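Local coordinates for protein Cas13d (uncultured Ruminococcus sp, PDB 6IV9) that binds a CRISPR RNA and, through two HEPN domains, probably matures that guide and cleaves target RNA, at residues F374-L384 with Y404-Y415. The protein carries 2 engineered substitutions. Residues are numbered along the deposited sequence; the frame is centred on the assembly and turned at random.
Sequences FSIKKLREKML and YKLMDFLLFCNY. With nucleotides of chain B.
Arg380 lays its guanidinium flat over the Tyr404 ring, the two planes only 19° apart; NH1 comes 3.3 Å from CD2 of Tyr404, and the off-centre overlap qualifies as both stack and cation-pi contact. With CG anti to the backbone N (chi1 173°) and further bends at chi2 and chi3, the chain folds back so that CD also sits over the ring while the NE side of the group faces Asp408. There the salt bridge is side-on and two-pronged: Arg380 NE reaches Asp408 OD1 at 2.9 Å, and Arg380 NH2 reaches Asp408 OD2 at 3.0 Å, both nearly straight and on the syn side of the carboxylate. Two bonds in the guanidinium plane and an aromatic ring on one face should fix its rotation. Leu384 CD1 reaches the same Tyr404 ring, at CE1, 3.5 Å away. Toward the start of helix 376-386, Ile376 CD1 lies 4.0 Å from Leu411 CB. Phe374 then turns its edge onto the face of Tyr415 in a T-shaped pair, CZ of Phe374 standing 3.6 Å from CG of Tyr415, while the Tyr415 hydroxyl is hydrogen-bonded to Glu446 of helix 436-464. Ser375 caps helix 376-386, its OG accepting from Lys378 N at 2.9 Å, and its CA approaches a phosphate oxygen of C33 of chain B, placing this helix start beside the bound RNA. The segment axes approach to 9.6 Å at 116°: a buried, steep helix-helix crossing in which Ile376 is a single knob set in a hole of Asp408, Leu411, Phe412 and Tyr415, within a helical part of Cas13d that borders the CRISPR RNA.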
loop_
_atom_site.group_PDB
_atom_site.type_symbol
_atom_site.label_atom_id
_atom_site.label_comp_id
_atom_site.label_asym_id
_atom_site.label_seq_id
_atom_site.Cartn_x
_atom_site.Cartn_y
_atom_site.Cartn_z
ATOM N N PHE A 374 -1.379 -6.518 -19.999
ATOM C CA PHE A 374 -2.680 -5.842 -20.206
ATOM C C PHE A 374 -3.676 -6.399 -19.187
ATOM O O PHE A 374 -3.441 -7.450 -18.653
ATOM C CB PHE A 374 -3.167 -5.972 -21.644
ATOM C CG PHE A 374 -3.141 -7.381 -22.150
ATOM C CD1 PHE A 374 -4.197 -8.234 -21.917
ATOM C CD2 PHE A 374 -2.043 -7.862 -22.826
ATOM C CE1 PHE A 374 -4.159 -9.536 -22.373
ATOM C CE2 PHE A 374 -2.008 -9.160 -23.286
ATOM C CZ PHE A 374 -3.063 -9.993 -23.050
ATOM N N SER A 375 -4.780 -5.695 -18.994
ATOM C CA SER A 375 -5.768 -6.089 -17.972
ATOM C C SER A 375 -6.818 -7.033 -18.551
ATOM O O SER A 375 -7.535 -6.637 -19.422
ATOM C CB SER A 375 -6.395 -4.876 -17.365
ATOM O OG SER A 375 -7.464 -5.206 -16.531
ATOM N N ILE A 376 -6.842 -8.259 -18.054
ATOM C CA ILE A 376 -7.876 -9.244 -18.465
ATOM C C ILE A 376 -9.237 -8.739 -17.976
ATOM O O ILE A 376 -10.184 -8.756 -18.729
ATOM C CB ILE A 376 -7.534 -10.629 -17.904
ATOM C CG1 ILE A 376 -6.370 -11.258 -18.667
ATOM C CG2 ILE A 376 -8.752 -11.513 -17.916
ATOM C CD1 ILE A 376 -6.684 -11.583 -20.089
ATOM N N LYS A 377 -9.275 -8.223 -16.758
ATOM C CA LYS A 377 -10.524 -7.700 -16.166
ATOM C C LYS A 377 -11.046 -6.556 -17.035
ATOM O O LYS A 377 -12.224 -6.495 -17.265
ATOM C CB LYS A 377 -10.216 -7.204 -14.758
ATOM C CG LYS A 377 -11.278 -6.358 -14.089
ATOM C CD LYS A 377 -10.906 -6.051 -12.668
ATOM C CE LYS A 377 -11.768 -5.000 -12.010
ATOM N NZ LYS A 377 -11.361 -4.770 -10.602
ATOM N N LYS A 378 -10.168 -5.688 -17.507
ATOM C CA LYS A 378 -10.652 -4.558 -18.331
ATOM C C LYS A 378 -11.267 -5.089 -19.626
ATOM O O LYS A 378 -12.259 -4.544 -20.051
ATOM C CB LYS A 378 -9.539 -3.544 -18.569
ATOM C CG LYS A 378 -10.012 -2.186 -19.045
ATOM C CD LYS A 378 -8.905 -1.326 -19.552
ATOM C CE LYS A 378 -8.653 -0.117 -18.692
ATOM N NZ LYS A 378 -9.872 0.713 -18.558
ATOM N N LEU A 379 -10.653 -6.096 -20.234
ATOM C CA LEU A 379 -11.202 -6.669 -21.481
ATOM C C LEU A 379 -12.575 -7.277 -21.188
ATOM O O LEU A 379 -13.500 -6.989 -21.923
ATOM C CB LEU A 379 -10.248 -7.740 -22.000
ATOM C CG LEU A 379 -8.969 -7.218 -22.634
ATOM C CD1 LEU A 379 -7.996 -8.348 -22.859
ATOM C CD2 LEU A 379 -9.264 -6.496 -23.933
ATOM N N ARG A 380 -12.679 -8.049 -20.115
ATOM C CA ARG A 380 -13.972 -8.672 -19.753
ATOM C C ARG A 380 -14.993 -7.571 -19.461
ATOM O O ARG A 380 -16.116 -7.691 -19.905
ATOM C CB ARG A 380 -13.797 -9.599 -18.553
ATOM C CG ARG A 380 -15.100 -10.148 -18.005
ATOM C CD ARG A 380 -15.496 -9.467 -16.725
ATOM N NE ARG A 380 -14.516 -9.769 -15.707
ATOM C CZ ARG A 380 -14.388 -9.111 -14.576
ATOM N NH1 ARG A 380 -15.163 -8.076 -14.333
ATOM N NH2 ARG A 380 -13.495 -9.495 -13.689
ATOM N N GLU A 381 -14.587 -6.528 -18.749
ATOM C CA GLU A 381 -15.525 -5.429 -18.427
ATOM C C GLU A 381 -16.017 -4.760 -19.718
ATOM O O GLU A 381 -17.172 -4.446 -19.785
ATOM C CB GLU A 381 -14.861 -4.410 -17.512
ATOM C CG GLU A 381 -14.815 -4.832 -16.065
ATOM C CD GLU A 381 -14.024 -3.878 -15.186
ATOM O OE1 GLU A 381 -14.217 -3.915 -13.975
ATOM O OE2 GLU A 381 -13.215 -3.104 -15.720
ATOM N N LYS A 382 -15.136 -4.515 -20.676
ATOM C CA LYS A 382 -15.558 -3.898 -21.950
ATOM C C LYS A 382 -16.501 -4.845 -22.696
ATOM O O LYS A 382 -17.440 -4.359 -23.295
ATOM C CB LYS A 382 -14.349 -3.492 -22.788
ATOM C CG LYS A 382 -13.434 -2.463 -22.138
ATOM C CD LYS A 382 -13.216 -1.222 -22.970
ATOM C CE LYS A 382 -12.751 -0.017 -22.181
ATOM N NZ LYS A 382 -13.609 1.167 -22.401
ATOM N N MET A 383 -16.229 -6.144 -22.669
ATOM C CA MET A 383 -17.095 -7.108 -23.383
ATOM C C MET A 383 -18.494 -7.051 -22.781
ATOM O O MET A 383 -19.450 -7.037 -23.529
ATOM C CB MET A 383 -16.567 -8.538 -23.259
ATOM C CG MET A 383 -15.360 -8.827 -24.101
ATOM S SD MET A 383 -14.474 -10.295 -23.596
ATOM C CE MET A 383 -15.395 -11.571 -24.440
ATOM N N LEU A 384 -18.586 -7.058 -21.465
ATOM C CA LEU A 384 -19.899 -7.008 -20.790
ATOM C C LEU A 384 -20.598 -5.670 -21.007
ATOM O O LEU A 384 -21.809 -5.665 -21.046
ATOM C CB LEU A 384 -19.734 -7.342 -19.312
ATOM C CG LEU A 384 -19.299 -8.774 -19.052
ATOM C CD1 LEU A 384 -19.460 -9.129 -17.595
ATOM C CD2 LEU A 384 -20.073 -9.728 -19.924
ATOM N N TYR A 404 -17.374 -14.244 -13.178
ATOM C CA TYR A 404 -16.208 -13.466 -13.659
ATOM C C TYR A 404 -14.947 -14.325 -13.703
ATOM O O TYR A 404 -14.169 -14.107 -14.598
ATOM C CB TYR A 404 -16.053 -12.160 -12.889
ATOM C CG TYR A 404 -17.135 -11.166 -13.203
ATOM C CD1 TYR A 404 -18.086 -11.440 -14.163
ATOM C CD2 TYR A 404 -17.230 -9.966 -12.524
ATOM C CE1 TYR A 404 -19.101 -10.550 -14.450
ATOM C CE2 TYR A 404 -18.230 -9.058 -12.807
ATOM C CZ TYR A 404 -19.169 -9.353 -13.772
ATOM O OH TYR A 404 -20.168 -8.482 -14.048
ATOM N N LYS A 405 -14.764 -15.220 -12.736
ATOM C CA LYS A 405 -13.559 -16.082 -12.734
ATOM C C LYS A 405 -13.587 -16.960 -13.985
ATOM O O LYS A 405 -12.590 -17.069 -14.653
ATOM C CB LYS A 405 -13.537 -16.970 -11.490
ATOM C CG LYS A 405 -12.944 -16.350 -10.239
ATOM C CD LYS A 405 -12.759 -17.314 -9.111
ATOM C CE LYS A 405 -11.880 -16.789 -8.003
ATOM N NZ LYS A 405 -12.515 -15.679 -7.263
ATOM N N LEU A 406 -14.743 -17.532 -14.286
ATOM C CA LEU A 406 -14.856 -18.400 -15.478
ATOM C C LEU A 406 -14.582 -17.589 -16.742
ATOM O O LEU A 406 -13.838 -18.055 -17.560
ATOM C CB LEU A 406 -16.259 -19.008 -15.494
ATOM C CG LEU A 406 -16.506 -20.015 -14.381
ATOM C CD1 LEU A 406 -17.979 -20.291 -14.192
ATOM C CD2 LEU A 406 -15.737 -21.289 -14.639
ATOM N N MET A 407 -15.162 -16.405 -16.859
ATOM C CA MET A 407 -14.953 -15.556 -18.052
ATOM C C MET A 407 -13.486 -15.130 -18.146
ATOM O O MET A 407 -12.911 -15.266 -19.197
ATOM C CB MET A 407 -15.847 -14.319 -17.980
ATOM C CG MET A 407 -17.323 -14.632 -18.062
ATOM S SD MET A 407 -18.379 -13.198 -17.833
ATOM C CE MET A 407 -19.955 -13.838 -18.384
ATOM N N ASP A 408 -12.908 -14.682 -17.038
ATOM C CA ASP A 408 -11.495 -14.241 -16.988
ATOM C C ASP A 408 -10.585 -15.422 -17.346
ATOM O O ASP A 408 -9.625 -15.223 -18.051
ATOM C CB ASP A 408 -11.163 -13.649 -15.618
ATOM C CG ASP A 408 -11.797 -12.293 -15.356
ATOM O OD1 ASP A 408 -12.483 -11.792 -16.232
ATOM O OD2 ASP A 408 -11.577 -11.747 -14.292
ATOM N N PHE A 409 -10.919 -16.615 -16.874
ATOM C CA PHE A 409 -10.084 -17.806 -17.151
ATOM C C PHE A 409 -10.031 -18.102 -18.652
ATOM O O PHE A 409 -8.972 -18.416 -19.130
ATOM C CB PHE A 409 -10.579 -19.019 -16.380
ATOM C CG PHE A 409 -9.669 -20.203 -16.540
ATOM C CD1 PHE A 409 -8.455 -20.259 -15.883
ATOM C CD2 PHE A 409 -10.003 -21.240 -17.386
ATOM C CE1 PHE A 409 -7.616 -21.347 -16.030
ATOM C CE2 PHE A 409 -9.157 -22.321 -17.544
ATOM C CZ PHE A 409 -7.971 -22.372 -16.865
ATOM N N LEU A 410 -11.157 -18.004 -19.344
ATOM C CA LEU A 410 -11.168 -18.264 -20.801
ATOM C C LEU A 410 -10.268 -17.243 -21.494
ATOM O O LEU A 410 -9.508 -17.624 -22.344
ATOM C CB LEU A 410 -12.595 -18.091 -21.306
ATOM C CG LEU A 410 -13.587 -19.173 -20.909
ATOM C CD1 LEU A 410 -14.922 -18.903 -21.565
ATOM C CD2 LEU A 410 -13.074 -20.543 -21.294
ATOM N N LEU A 411 -10.383 -15.976 -21.118
ATOM C CA LEU A 411 -9.542 -14.915 -21.725
ATOM C C LEU A 411 -8.071 -15.170 -21.394
ATOM O O LEU A 411 -7.246 -14.994 -22.247
ATOM C CB LEU A 411 -9.982 -13.572 -21.152
ATOM C CG LEU A 411 -11.413 -13.160 -21.473
ATOM C CD1 LEU A 411 -11.655 -11.733 -21.044
ATOM C CD2 LEU A 411 -11.693 -13.329 -22.950
ATOM N N PHE A 412 -7.790 -15.565 -20.163
ATOM C CA PHE A 412 -6.393 -15.808 -19.742
ATOM C C PHE A 412 -5.776 -16.915 -20.597
ATOM O O PHE A 412 -4.714 -16.739 -21.135
ATOM C CB PHE A 412 -6.410 -16.278 -18.292
ATOM C CG PHE A 412 -5.163 -16.965 -17.805
ATOM C CD1 PHE A 412 -3.918 -16.396 -17.975
ATOM C CD2 PHE A 412 -5.242 -18.168 -17.137
ATOM C CE1 PHE A 412 -2.783 -17.030 -17.515
ATOM C CE2 PHE A 412 -4.105 -18.796 -16.674
ATOM C CZ PHE A 412 -2.880 -18.227 -16.866
ATOM N N CYS A 413 -6.487 -18.020 -20.755
ATOM C CA CYS A 413 -5.983 -19.160 -21.557
ATOM C C CYS A 413 -5.795 -18.739 -23.018
ATOM O O CYS A 413 -4.850 -19.158 -23.641
ATOM C CB CYS A 413 -6.918 -20.348 -21.416
ATOM S SG CYS A 413 -6.811 -21.108 -19.782
ATOM N N ASN A 414 -6.665 -17.880 -23.504
ATOM C CA ASN A 414 -6.592 -17.424 -24.904
ATOM C C ASN A 414 -5.261 -16.727 -25.157
ATOM O O ASN A 414 -4.659 -16.998 -26.171
ATOM C CB ASN A 414 -7.678 -16.399 -25.176
ATOM C CG ASN A 414 -7.647 -15.906 -26.598
ATOM O OD1 ASN A 414 -7.946 -16.651 -27.509
ATOM N ND2 ASN A 414 -7.274 -14.662 -26.787
ATOM N N TYR A 415 -4.836 -15.859 -24.244
ATOM C CA TYR A 415 -3.588 -15.091 -24.448
ATOM C C TYR A 415 -2.345 -15.792 -23.902
ATOM O O TYR A 415 -1.262 -15.473 -24.340
ATOM C CB TYR A 415 -3.754 -13.729 -23.792
ATOM C CG TYR A 415 -4.729 -12.831 -24.493
ATOM C CD1 TYR A 415 -4.422 -12.284 -25.717
ATOM C CD2 TYR A 415 -5.945 -12.522 -23.931
ATOM C CE1 TYR A 415 -5.300 -11.446 -26.368
ATOM C CE2 TYR A 415 -6.833 -11.679 -24.561
ATOM C CZ TYR A 415 -6.506 -11.145 -25.787
ATOM O OH TYR A 415 -7.355 -10.313 -26.416
ATOM P P C B 32 -1.778 -1.025 -19.769
ATOM O OP1 C B 32 -3.154 -1.237 -20.323
ATOM O OP2 C B 32 -1.554 0.105 -18.873
ATOM O "O5'" C B 32 -1.307 -2.381 -19.129
ATOM C "C5'" C B 32 -1.531 -2.751 -17.761
ATOM C "C4'" C B 32 -0.706 -3.949 -17.439
ATOM O "O4'" C B 32 0.688 -3.582 -17.468
ATOM C "C3'" C B 32 -0.918 -4.485 -16.041
ATOM O "O3'" C B 32 -2.026 -5.376 -16.002
ATOM C "C2'" C B 32 0.390 -5.194 -15.777
ATOM O "O2'" C B 32 0.460 -6.478 -16.358
ATOM C "C1'" C B 32 1.382 -4.235 -16.417
ATOM N N1 C B 32 1.887 -3.208 -15.480
ATOM C C2 C B 32 2.733 -3.604 -14.448
ATOM O O2 C B 32 2.982 -4.806 -14.310
ATOM N N3 C B 32 3.248 -2.671 -13.621
ATOM C C4 C B 32 2.959 -1.381 -13.808
ATOM N N4 C B 32 3.507 -0.492 -12.978
ATOM C C5 C B 32 2.157 -0.939 -14.900
ATOM C C6 C B 32 1.641 -1.880 -15.703
ATOM P P C B 33 -3.157 -5.201 -14.920
ATOM O OP1 C B 33 -4.068 -6.358 -15.058
ATOM O OP2 C B 33 -3.634 -3.798 -14.946
ATOM O "O5'" C B 33 -2.370 -5.343 -13.540
ATOM C "C5'" C B 33 -1.738 -6.579 -13.174
ATOM C "C4'" C B 33 -0.907 -6.424 -11.950
ATOM O "O4'" C B 33 0.261 -5.629 -12.263
ATOM C "C3'" C B 33 -1.542 -5.672 -10.793
ATOM O "O3'" C B 33 -2.381 -6.525 -10.038
ATOM C "C2'" C B 33 -0.322 -5.248 -10.011
ATOM O "O2'" C B 33 0.295 -6.319 -9.317
ATOM C "C1'" C B 33 0.594 -4.816 -11.148
ATOM N N1 C B 33 0.428 -3.384 -11.491
ATOM C C2 C B 33 1.110 -2.456 -10.701
ATOM O O2 C B 33 1.763 -2.866 -9.729
ATOM N N3 C B 33 1.004 -1.143 -10.992
ATOM C C4 C B 33 0.224 -0.740 -11.998
ATOM N N4 C B 33 0.192 0.556 -12.279
ATOM C C5 C B 33 -0.452 -1.664 -12.843
ATOM C C6 C B 33 -0.305 -2.967 -12.567
ATOM P P A B 44 -13.190 -19.715 -5.209
ATOM O OP1 A B 44 -13.577 -19.792 -6.630
ATOM O OP2 A B 44 -13.355 -18.383 -4.540
ATOM O "O5'" A B 44 -13.841 -20.769 -4.195
ATOM C "C5'" A B 44 -14.091 -22.138 -4.670
ATOM C "C4'" A B 44 -15.094 -22.844 -3.791
ATOM O "O4'" A B 44 -14.561 -23.041 -2.453
ATOM C "C3'" A B 44 -16.389 -22.047 -3.605
ATOM O "O3'" A B 44 -17.519 -22.924 -3.507
ATOM C "C2'" A B 44 -16.128 -21.315 -2.306
ATOM O "O2'" A B 44 -17.289 -20.984 -1.592
ATOM C "C1'" A B 44 -15.388 -22.372 -1.517
ATOM N N9 A B 44 -14.523 -21.809 -0.494
ATOM C C8 A B 44 -13.655 -20.739 -0.560
ATOM N N7 A B 44 -12.982 -20.537 0.546
ATOM C C5 A B 44 -13.428 -21.545 1.391
ATOM C C6 A B 44 -13.086 -21.891 2.699
ATOM N N6 A B 44 -12.196 -21.214 3.423
ATOM N N1 A B 44 -13.711 -22.955 3.256
ATOM C C2 A B 44 -14.598 -23.636 2.521
ATOM N N3 A B 44 -14.994 -23.415 1.269
ATOM C C4 A B 44 -14.368 -22.340 0.759
#